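Endonuclease 8-like L720 (Acanthamoeba polyphaga mimivirus, PDB 4MB7) is an endonuclease VIII-like protein that combines beta sheets with a helical helix-two-turns-helix (H2TH) region and a bound zinc ion. Local coordinates at residues L150-S153 against H154-N157; S164-I167 against T168-L171; I183-Q186 against E187-D191; C212-L215 against K216-D220. One frame throughout, in Å; residues are numbered along the deposited sequence.

Contact 1: L150-S153 against H154-N157; sequences LFQS and HLKN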
loop_
_atom_site.group_PDB
_atom_site.type_symbol
_atom_site.label_atom_id
_atom_site.label_comp_id
_atom_site.label_asym_id
_atom_site.label_seq_id
_atom_site.Cartn_x
_atom_site.Cartn_y
_atom_site.Cartn_z
ATOM N N LEU A 150 -10.532 -12.058 11.866
ATOM C CA LEU A 150 -10.512 -10.701 12.395
ATOM C C LEU A 150 -10.861 -9.681 11.312
ATOM O O LEU A 150 -11.516 -8.676 11.586
ATOM C CB LEU A 150 -9.152 -10.382 13.020
ATOM C CG LEU A 150 -9.055 -9.049 13.765
ATOM C CD1 LEU A 150 -10.215 -8.890 14.734
ATOM C CD2 LEU A 150 -7.728 -8.944 14.499
ATOM N N PHE A 151 -10.426 -9.950 10.085
ATOM C CA PHE A 151 -10.733 -9.077 8.955
ATOM C C PHE A 151 -12.229 -9.045 8.676
ATOM O O PHE A 151 -12.796 -7.987 8.409
ATOM C CB PHE A 151 -9.981 -9.524 7.697
ATOM C CG PHE A 151 -10.416 -8.814 6.443
ATOM C CD1 PHE A 151 -9.933 -7.550 6.141
ATOM C CD2 PHE A 151 -11.310 -9.411 5.565
ATOM C CE1 PHE A 151 -10.333 -6.895 4.991
ATOM C CE2 PHE A 151 -11.715 -8.760 4.415
ATOM C CZ PHE A 151 -11.224 -7.500 4.127
ATOM N N GLN A 152 -12.862 -10.212 8.734
ATOM C CA GLN A 152 -14.291 -10.319 8.457
ATOM C C GLN A 152 -15.122 -9.580 9.498
ATOM O O GLN A 152 -16.073 -8.881 9.156
ATOM C CB GLN A 152 -14.722 -11.787 8.372
ATOM C CG GLN A 152 -14.204 -12.512 7.140
ATOM C CD GLN A 152 -14.772 -11.952 5.848
ATOM O OE1 GLN A 152 -15.829 -11.320 5.842
ATOM N NE2 GLN A 152 -14.070 -12.182 4.744
ATOM N N SER A 153 -14.757 -9.737 10.767
ATOM C CA SER A 153 -15.444 -9.047 11.854
ATOM C C SER A 153 -15.281 -7.538 11.709
ATOM O O SER A 153 -16.234 -6.778 11.881
ATOM C CB SER A 153 -14.892 -9.500 13.206
ATOM O OG SER A 153 -14.964 -10.908 13.343
ATOM N N HIS A 154 -14.062 -7.118 11.390
ATOM C CA HIS A 154 -13.744 -5.707 11.217
ATOM C C HIS A 154 -14.521 -5.124 10.044
ATOM O O HIS A 154 -15.058 -4.019 10.127
ATOM C CB HIS A 154 -12.239 -5.538 10.994
ATOM C CG HIS A 154 -11.788 -4.112 10.947
ATOM N ND1 HIS A 154 -11.111 -3.582 9.869
ATOM C CD2 HIS A 154 -11.911 -3.108 11.846
ATOM C CE1 HIS A 154 -10.838 -2.312 10.106
ATOM N NE2 HIS A 154 -11.314 -1.999 11.298
ATOM N N LEU A 155 -14.584 -5.882 8.954
ATOM C CA LEU A 155 -15.288 -5.452 7.751
ATOM C C LEU A 155 -16.782 -5.249 7.993
ATOM O O LEU A 155 -17.386 -4.325 7.446
ATOM C CB LEU A 155 -15.073 -6.460 6.621
ATOM C CG LEU A 155 -15.785 -6.143 5.304
ATOM C CD1 LEU A 155 -15.317 -4.808 4.752
ATOM C CD2 LEU A 155 -15.567 -7.252 4.291
ATOM N N LYS A 156 -17.373 -6.111 8.816
ATOM C CA LYS A 156 -18.799 -6.018 9.120
ATOM C C LYS A 156 -19.146 -4.715 9.836
ATOM O O LYS A 156 -20.219 -4.152 9.625
ATOM C CB LYS A 156 -19.263 -7.223 9.941
ATOM C CG LYS A 156 -19.196 -8.541 9.184
ATOM C CD LYS A 156 -19.715 -9.698 10.021
ATOM C CE LYS A 156 -19.394 -11.035 9.367
ATOM N NZ LYS A 156 -19.896 -11.110 7.966
ATOM N N ASN A 157 -18.234 -4.235 10.676
ATOM C CA ASN A 157 -18.424 -2.947 11.334
ATOM C C ASN A 157 -18.381 -1.793 10.338
ATOM O O ASN A 157 -19.187 -0.866 10.416
ATOM C CB ASN A 157 -17.383 -2.735 12.436
ATOM C CG ASN A 157 -17.652 -3.585 13.662
ATOM O OD1 ASN A 157 -18.795 -3.945 13.943
ATOM N ND2 ASN A 157 -16.598 -3.908 14.403
HETATM O O HOH W 1 -11.578 -5.085 7.350
#
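L155 and F151 are joined by the shortest of the backbone bonds that carry helix 148-161 through these residues, L155 N donating to F151 O at 2.8 Å. One residue to either side the same i to i+4 bond recurs, H154 N to L150 O and K156 N to Q152 O, while the next, N157 N to S153 O at 3.5 Å, is weak. F151 O has a second, weak donor in a water molecule. That water also lies 3.0 Å from H154 ND1 and so bridges the imidazole to the carbonyl three residues earlier. The H154 ring can meet it because its CG stands anti to the backbone N (chi1 -174°); the same ring stacks with Y139 and Y176. S153 OG turns back to bond N149 O, one turn earlier in the helix. The aliphatic part of K156 lies against the Q152 carbonyl oxygen, its CG 3.1 Å from Q152 O, before the chain bends at its last torsion.

Packing follows on the buried side. F151 and L155 run side by side in the same direction, with L155 CD2 4.1 Å from F151 CE2 and approaching the ring obliquely. At the ring edge, in its plane, lies the amide NE2 of Q152. Both F151 and L155 press on C212 of helix 205-230, and F151 also meets the ring of F146. S153, K156 and N157 are exposed, so the segment is an amphipathic alpha-helix, one apolar side laid against a neighbouring helix within the H2TH family region.

Contact 2: S164-I167 against T168-L171; sequences SEII and TDFL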
loop_
_atom_site.group_PDB
_atom_site.type_symbol
_atom_site.label_atom_id
_atom_site.label_comp_id
_atom_site.label_asym_id
_atom_site.label_seq_id
_atom_site.Cartn_x
_atom_site.Cartn_y
_atom_site.Cartn_z
ATOM N N SER A 164 -23.793 4.372 3.583
ATOM C CA SER A 164 -24.361 5.361 2.671
ATOM C C SER A 164 -23.493 5.674 1.450
ATOM O O SER A 164 -23.991 6.197 0.454
ATOM C CB SER A 164 -24.688 6.653 3.424
ATOM N N GLU A 165 -22.202 5.363 1.518
ATOM C CA GLU A 165 -21.302 5.699 0.417
ATOM C C GLU A 165 -21.263 4.617 -0.659
ATOM O O GLU A 165 -21.654 3.475 -0.422
ATOM C CB GLU A 165 -19.890 6.001 0.930
ATOM C CG GLU A 165 -19.190 4.831 1.596
ATOM C CD GLU A 165 -17.774 5.174 2.018
ATOM O OE1 GLU A 165 -17.380 6.350 1.874
ATOM O OE2 GLU A 165 -17.053 4.271 2.492
ATOM N N ILE A 166 -20.797 4.988 -1.848
ATOM C CA ILE A 166 -20.697 4.044 -2.956
ATOM C C ILE A 166 -19.582 3.033 -2.706
ATOM O O ILE A 166 -18.666 3.287 -1.922
ATOM C CB ILE A 166 -20.456 4.757 -4.299
ATOM C CG1 ILE A 166 -19.096 5.457 -4.302
ATOM C CG2 ILE A 166 -21.573 5.751 -4.584
ATOM C CD1 ILE A 166 -18.672 5.943 -5.669
ATOM N N ILE A 167 -19.662 1.890 -3.381
ATOM C CA ILE A 167 -18.745 0.780 -3.133
ATOM C C ILE A 167 -17.280 1.110 -3.451
ATOM O O ILE A 167 -16.380 0.678 -2.734
ATOM C CB ILE A 167 -19.194 -0.518 -3.861
ATOM C CG1 ILE A 167 -18.299 -1.698 -3.471
ATOM C CG2 ILE A 167 -19.219 -0.325 -5.369
ATOM C CD1 ILE A 167 -18.286 -1.984 -1.988
ATOM N N THR A 168 -17.049 1.886 -4.507
ATOM C CA THR A 168 -15.694 2.293 -4.878
ATOM C C THR A 168 -15.009 3.068 -3.750
ATOM O O THR A 168 -13.841 2.825 -3.441
ATOM C CB THR A 168 -15.678 3.131 -6.176
ATOM O OG1 THR A 168 -15.874 2.271 -7.304
ATOM C CG2 THR A 168 -14.345 3.855 -6.338
ATOM N N ASP A 169 -15.747 3.972 -3.118
ATOM C CA ASP A 169 -15.241 4.748 -1.999
ATOM C C ASP A 169 -14.881 3.848 -0.834
ATOM O O ASP A 169 -13.867 4.042 -0.192
ATOM C CB ASP A 169 -16.275 5.769 -1.527
ATOM C CG ASP A 169 -16.218 7.070 -2.303
ATOM O OD1 ASP A 169 -15.317 7.240 -3.148
ATOM O OD2 ASP A 169 -17.089 7.933 -2.062
ATOM N N PHE A 170 -15.722 2.859 -0.568
ATOM C CA PHE A 170 -15.508 1.947 0.549
ATOM C C PHE A 170 -14.327 1.006 0.308
ATOM O O PHE A 170 -13.577 0.696 1.233
ATOM C CB PHE A 170 -16.781 1.151 0.847
ATOM C CG PHE A 170 -16.682 0.285 2.069
ATOM C CD1 PHE A 170 -16.386 0.837 3.303
ATOM C CD2 PHE A 170 -16.902 -1.080 1.986
ATOM C CE1 PHE A 170 -16.298 0.044 4.431
ATOM C CE2 PHE A 170 -16.817 -1.878 3.111
ATOM C CZ PHE A 170 -16.516 -1.317 4.335
ATOM N N LEU A 171 -14.161 0.561 -0.935
ATOM C CA LEU A 171 -13.064 -0.341 -1.281
ATOM C C LEU A 171 -11.712 0.360 -1.206
ATOM O O LEU A 171 -10.671 -0.292 -1.120
ATOM C CB LEU A 171 -13.262 -0.931 -2.679
ATOM C CG LEU A 171 -14.398 -1.942 -2.851
ATOM C CD1 LEU A 171 -14.404 -2.481 -4.269
ATOM C CD2 LEU A 171 -14.275 -3.073 -1.841
HETATM O O HOH W 2 -19.712 7.844 -1.970
#
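E165 brings its carboxylate against the first turn of helix 167-171, where OE2 comes 3.4 Å from F170 CA and reaches the edge of the F170 ring, near the ring plane. With CG between the backbone N and the carbonyl carbon (chi1 64°) and the chain extended beyond, the acid reaches forward to this turn.

Two backbone bonds start the helix: F170 N to I166 O, and L171 N to I167 O at 2.9 Å.

Among the charged groups, E165 OE1 and D169 OD2 lie 4.3 Å apart, a like-charge approach that would be somewhat unfavourable and is probably eased at D169 by two donors to OD2: the backbone N of L260 and a water, 2.6 Å away, that also accepts from I166 N.

Apolar contacts complete the set. I167 CG1 packs 4.0 Å from L171 CG, and I167 CD1 sits at the edge of the F170 ring. I167 and L171 both rest on L189 of helix 182-191, while F170 meets L155 of helix 148-161 and, edge-to-face, F177.

I166 occupies the N-cap position, and the whole is an alpha-helix start, its first turn buried among the helices of the H2TH family region.

Contact 3: I183-Q186 against E187-D191; sequences ILQQ and EALYD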
loop_
_atom_site.group_PDB
_atom_site.type_symbol
_atom_site.label_atom_id
_atom_site.label_comp_id
_atom_site.label_asym_id
_atom_site.label_seq_id
_atom_site.Cartn_x
_atom_site.Cartn_y
_atom_site.Cartn_z
ATOM N N ILE A 183 -6.649 0.369 -9.214
ATOM C CA ILE A 183 -6.700 -0.739 -10.160
ATOM C C ILE A 183 -7.428 -1.945 -9.565
ATOM O O ILE A 183 -8.292 -2.537 -10.211
ATOM C CB ILE A 183 -5.293 -1.154 -10.631
ATOM C CG1 ILE A 183 -4.634 -0.010 -11.406
ATOM C CG2 ILE A 183 -5.362 -2.404 -11.493
ATOM C CD1 ILE A 183 -3.282 -0.364 -11.987
ATOM N N LEU A 184 -7.081 -2.293 -8.330
ATOM C CA LEU A 184 -7.676 -3.442 -7.651
ATOM C C LEU A 184 -9.184 -3.308 -7.471
ATOM O O LEU A 184 -9.932 -4.251 -7.735
ATOM C CB LEU A 184 -7.019 -3.662 -6.287
ATOM C CG LEU A 184 -5.670 -4.380 -6.269
ATOM C CD1 LEU A 184 -5.037 -4.293 -4.885
ATOM C CD2 LEU A 184 -5.835 -5.830 -6.693
ATOM N N GLN A 185 -9.627 -2.140 -7.017
ATOM C CA GLN A 185 -11.040 -1.931 -6.721
ATOM C C GLN A 185 -11.936 -2.102 -7.950
ATOM O O GLN A 185 -13.001 -2.708 -7.859
ATOM C CB GLN A 185 -11.271 -0.574 -6.040
ATOM C CG GLN A 185 -10.914 0.644 -6.879
ATOM C CD GLN A 185 -12.104 1.185 -7.651
ATOM O OE1 GLN A 185 -13.236 0.748 -7.453
ATOM N NE2 GLN A 185 -11.853 2.143 -8.536
ATOM N N GLN A 186 -11.500 -1.595 -9.100
ATOM C CA GLN A 186 -12.327 -1.669 -10.303
ATOM C C GLN A 186 -12.230 -3.024 -11.005
ATOM O O GLN A 186 -13.195 -3.476 -11.623
ATOM C CB GLN A 186 -12.023 -0.516 -11.265
ATOM C CG GLN A 186 -10.605 -0.471 -11.801
ATOM C CD GLN A 186 -10.292 0.856 -12.473
ATOM O OE1 GLN A 186 -10.385 0.986 -13.692
ATOM N NE2 GLN A 186 -9.924 1.851 -11.673
ATOM N N GLU A 187 -11.073 -3.671 -10.905
ATOM C CA GLU A 187 -10.915 -5.020 -11.437
ATOM C C GLU A 187 -11.784 -6.003 -10.656
ATOM O O GLU A 187 -12.400 -6.901 -11.234
ATOM C CB GLU A 187 -9.452 -5.461 -11.388
ATOM C CG GLU A 187 -8.572 -4.836 -12.459
ATOM C CD GLU A 187 -8.890 -5.350 -13.851
ATOM O OE1 GLU A 187 -9.279 -6.530 -13.979
ATOM O OE2 GLU A 187 -8.752 -4.571 -14.817
ATOM N N ALA A 188 -11.835 -5.824 -9.341
ATOM C CA ALA A 188 -12.640 -6.687 -8.484
ATOM C C ALA A 188 -14.127 -6.464 -8.732
ATOM O O ALA A 188 -14.909 -7.414 -8.773
ATOM C CB ALA A 188 -12.307 -6.445 -7.026
ATOM N N LEU A 189 -14.510 -5.202 -8.896
ATOM C CA LEU A 189 -15.907 -4.856 -9.128
ATOM C C LEU A 189 -16.426 -5.437 -10.439
ATOM O O LEU A 189 -17.576 -5.871 -10.517
ATOM C CB LEU A 189 -16.108 -3.340 -9.084
ATOM C CG LEU A 189 -16.151 -2.739 -7.677
ATOM C CD1 LEU A 189 -16.184 -1.221 -7.731
ATOM C CD2 LEU A 189 -17.345 -3.276 -6.898
ATOM N N TYR A 190 -15.580 -5.456 -11.465
ATOM C CA TYR A 190 -15.965 -6.074 -12.727
ATOM C C TYR A 190 -16.054 -7.589 -12.591
ATOM O O TYR A 190 -16.953 -8.219 -13.143
ATOM C CB TYR A 190 -14.996 -5.721 -13.857
ATOM C CG TYR A 190 -15.321 -6.481 -15.121
ATOM C CD1 TYR A 190 -16.406 -6.117 -15.908
ATOM C CD2 TYR A 190 -14.568 -7.582 -15.512
ATOM C CE1 TYR A 190 -16.725 -6.814 -17.053
ATOM C CE2 TYR A 190 -14.881 -8.289 -16.661
ATOM C CZ TYR A 190 -15.962 -7.898 -17.426
ATOM O OH TYR A 190 -16.286 -8.587 -18.572
ATOM N N ASP A 191 -15.107 -8.163 -11.857
ATOM C CA ASP A 191 -15.052 -9.605 -11.644
ATOM C C ASP A 191 -16.314 -10.103 -10.937
ATOM O O ASP A 191 -16.740 -11.242 -11.134
ATOM C CB ASP A 191 -13.810 -9.957 -10.822
ATOM C CG ASP A 191 -13.472 -11.434 -10.868
ATOM O OD1 ASP A 191 -13.838 -12.103 -11.857
ATOM O OD2 ASP A 191 -12.824 -11.923 -9.919
#
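I183 and E187 make a one-turn contact within helix 182-191, a short, mostly buried helix that packs on both helix 167-171 and helix 205-230. Four successive i to i+4 bonds tie the two segments, from E187 N to I183 O through Y190 N to Q186 O.

I183 and E187 lie side by side and point the same way, CG2 of I183 4.1 Å from CG of E187. E187 then bends at its second torsion (chi2 -70°), and its carboxylate collects the backbone N atoms of R240, I241 and Y242, a buried acid held by three donors. On another side of the helix the Q185 and L189 side chains cross at a slant, OE1 of Q185 3.6 Å from CD1 of L189.

This helix belongs to the H2TH family region, and its polar side chains reach out of it in several directions. Q185 OE1 bonds T168 OG1 of helix 167-171, while its NE2 is held by N182 OD1 and T265 OG1; Q186 NE2 returns to N182 O. A188 CB lies 3.3 Å from L184 O, and A188 also packs on S214 and L215 of helix 205-230. The side chain of Y190 leads away from this turn and comes within about 4 Å of the zinc ion bound by C247, H251, C268 and C271.

Contact 4: C212-L215 against K216-D220; sequences CNSL and KKIID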
loop_
_atom_site.group_PDB
_atom_site.type_symbol
_atom_site.label_atom_id
_atom_site.label_comp_id
_atom_site.label_asym_id
_atom_site.label_seq_id
_atom_site.Cartn_x
_atom_site.Cartn_y
_atom_site.Cartn_z
ATOM N N CYS A 212 -14.348 -9.741 -1.593
ATOM C CA CYS A 212 -13.132 -10.028 -0.840
ATOM C C CYS A 212 -12.331 -11.154 -1.480
ATOM O O CYS A 212 -11.105 -11.091 -1.545
ATOM C CB CYS A 212 -13.464 -10.369 0.613
ATOM S SG CYS A 212 -14.196 -8.998 1.530
ATOM N N ASN A 213 -13.025 -12.185 -1.951
ATOM C CA ASN A 213 -12.362 -13.287 -2.639
ATOM C C ASN A 213 -11.725 -12.821 -3.942
ATOM O O ASN A 213 -10.621 -13.237 -4.289
ATOM C CB ASN A 213 -13.342 -14.431 -2.908
ATOM C CG ASN A 213 -13.749 -15.163 -1.639
ATOM O OD1 ASN A 213 -14.923 -15.207 -1.283
ATOM N ND2 ASN A 213 -12.775 -15.748 -0.957
ATOM N N SER A 214 -12.430 -11.948 -4.653
ATOM C CA SER A 214 -11.937 -11.398 -5.909
ATOM C C SER A 214 -10.694 -10.547 -5.688
ATOM O O SER A 214 -9.714 -10.668 -6.421
ATOM C CB SER A 214 -13.024 -10.565 -6.591
ATOM O OG SER A 214 -12.535 -9.971 -7.782
ATOM N N LEU A 215 -10.744 -9.686 -4.675
ATOM C CA LEU A 215 -9.611 -8.828 -4.338
ATOM C C LEU A 215 -8.363 -9.650 -4.046
ATOM O O LEU A 215 -7.291 -9.382 -4.589
ATOM C CB LEU A 215 -9.949 -7.936 -3.141
ATOM C CG LEU A 215 -10.851 -6.732 -3.410
ATOM C CD1 LEU A 215 -11.321 -6.117 -2.103
ATOM C CD2 LEU A 215 -10.119 -5.698 -4.255
ATOM N N LYS A 216 -8.509 -10.666 -3.203
ATOM C CA LYS A 216 -7.366 -11.493 -2.836
ATOM C C LYS A 216 -6.854 -12.308 -4.020
ATOM O O LYS A 216 -5.648 -12.532 -4.145
ATOM C CB LYS A 216 -7.694 -12.402 -1.649
ATOM C CG LYS A 216 -6.462 -13.027 -1.011
ATOM C CD LYS A 216 -6.774 -13.640 0.343
ATOM C CE LYS A 216 -5.500 -14.103 1.037
ATOM N NZ LYS A 216 -5.780 -14.753 2.348
ATOM N N LYS A 217 -7.762 -12.730 -4.896
ATOM C CA LYS A 217 -7.386 -13.502 -6.078
ATOM C C LYS A 217 -6.517 -12.683 -7.029
ATOM O O LYS A 217 -5.490 -13.160 -7.509
ATOM C CB LYS A 217 -8.633 -14.005 -6.806
ATOM C CG LYS A 217 -8.342 -14.935 -7.973
ATOM C CD LYS A 217 -8.604 -14.257 -9.308
ATOM C CE LYS A 217 -10.041 -13.783 -9.410
ATOM N NZ LYS A 217 -10.332 -13.182 -10.740
ATOM N N ILE A 218 -6.938 -11.450 -7.292
ATOM C CA ILE A 218 -6.206 -10.546 -8.171
ATOM C C ILE A 218 -4.844 -10.174 -7.581
ATOM O O ILE A 218 -3.848 -10.082 -8.302
ATOM C CB ILE A 218 -7.031 -9.276 -8.469
ATOM C CG1 ILE A 218 -8.361 -9.660 -9.123
ATOM C CG2 ILE A 218 -6.256 -8.324 -9.366
ATOM C CD1 ILE A 218 -9.332 -8.511 -9.267
ATOM N N ILE A 219 -4.803 -9.972 -6.266
ATOM C CA ILE A 219 -3.543 -9.714 -5.576
ATOM C C ILE A 219 -2.602 -10.910 -5.720
ATOM O O ILE A 219 -1.403 -10.743 -5.958
ATOM C CB ILE A 219 -3.769 -9.387 -4.086
ATOM C CG1 ILE A 219 -4.449 -8.024 -3.944
ATOM C CG2 ILE A 219 -2.448 -9.396 -3.321
ATOM C CD1 ILE A 219 -4.894 -7.707 -2.532
ATOM N N ASP A 220 -3.156 -12.112 -5.591
ATOM C CA ASP A 220 -2.389 -13.341 -5.784
ATOM C C ASP A 220 -1.827 -13.427 -7.201
ATOM O O ASP A 220 -0.677 -13.820 -7.398
ATOM C CB ASP A 220 -3.256 -14.573 -5.511
ATOM C CG ASP A 220 -3.578 -14.752 -4.042
ATOM O OD1 ASP A 220 -2.855 -14.192 -3.190
ATOM O OD2 ASP A 220 -4.558 -15.468 -3.743
#
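I218 meets S214 one turn on along helix 205-230, the long helix of the H2TH family region, whose two sides differ sharply here. The backbone itself is regular. Four i to i+4 bonds cross from C212-L215 to K216-D220, among them I218 N to S214 O at 3.0 Å, which is nearly straight with an N-H...O angle of 166°.

The tight side is made by S214, L215, I218 and I219. I218 CG1 comes 3.2 Å from S214 O, and its CD1 continues past the carbonyl to lie 3.8 Å from S214 OG. That hydroxyl, set anti to its own backbone nitrogen (chi1 177°), is hydrogen-bonded to D191 OD2 of helix 182-191. I219 repeats the placement on L215, its CG1 also 3.2 Å from L215 O. Helix 182-191 covers S214, L215 and I218: A188 touches S214 and L215, and L184 and E187 touch I218. L141, from a loop, touches L215 and I219. C212 faces helix 148-161, where F151 and L155 meet it.

The looser side carries N213, K216 and D220, none of them buried. K216, modelled in two conformers, touches F146; D220 N closes the next backbone bond on K216 O. K217, partly exposed, links this side to helix 182-191. Its CB rests against the carbonyl of N213, but the chain then bends at its second and third torsions and delivers NZ to D191 in a salt bridge, so that D191 OD2 is shared between K217 NZ and S214 OG.

All four contacts are short stretches of helix or a helix start in the H2TH family region, yet their chemistry follows their depth. Contact 1 is partly buried, with exposed polar residues on one side; contacts 2, 3 and 4 are mainly buried. Contacts 3 and 4, their centres about 9 Å apart, join helices 182-191 and 205-230 through charge and hydroxyl as well as packing. Contact 2 meets contact 3 through a probable threonine-glutamine hydrogen bond and leucine packing. Contact 1 touches contacts 2 and 4 by packing, but stays about 11 Å from contact 3 at the nearest atoms. Contact 2 alone includes a helix start; contacts 1 and 4 lie inside longer helices, and contact 3 runs to the end of helix 182-191.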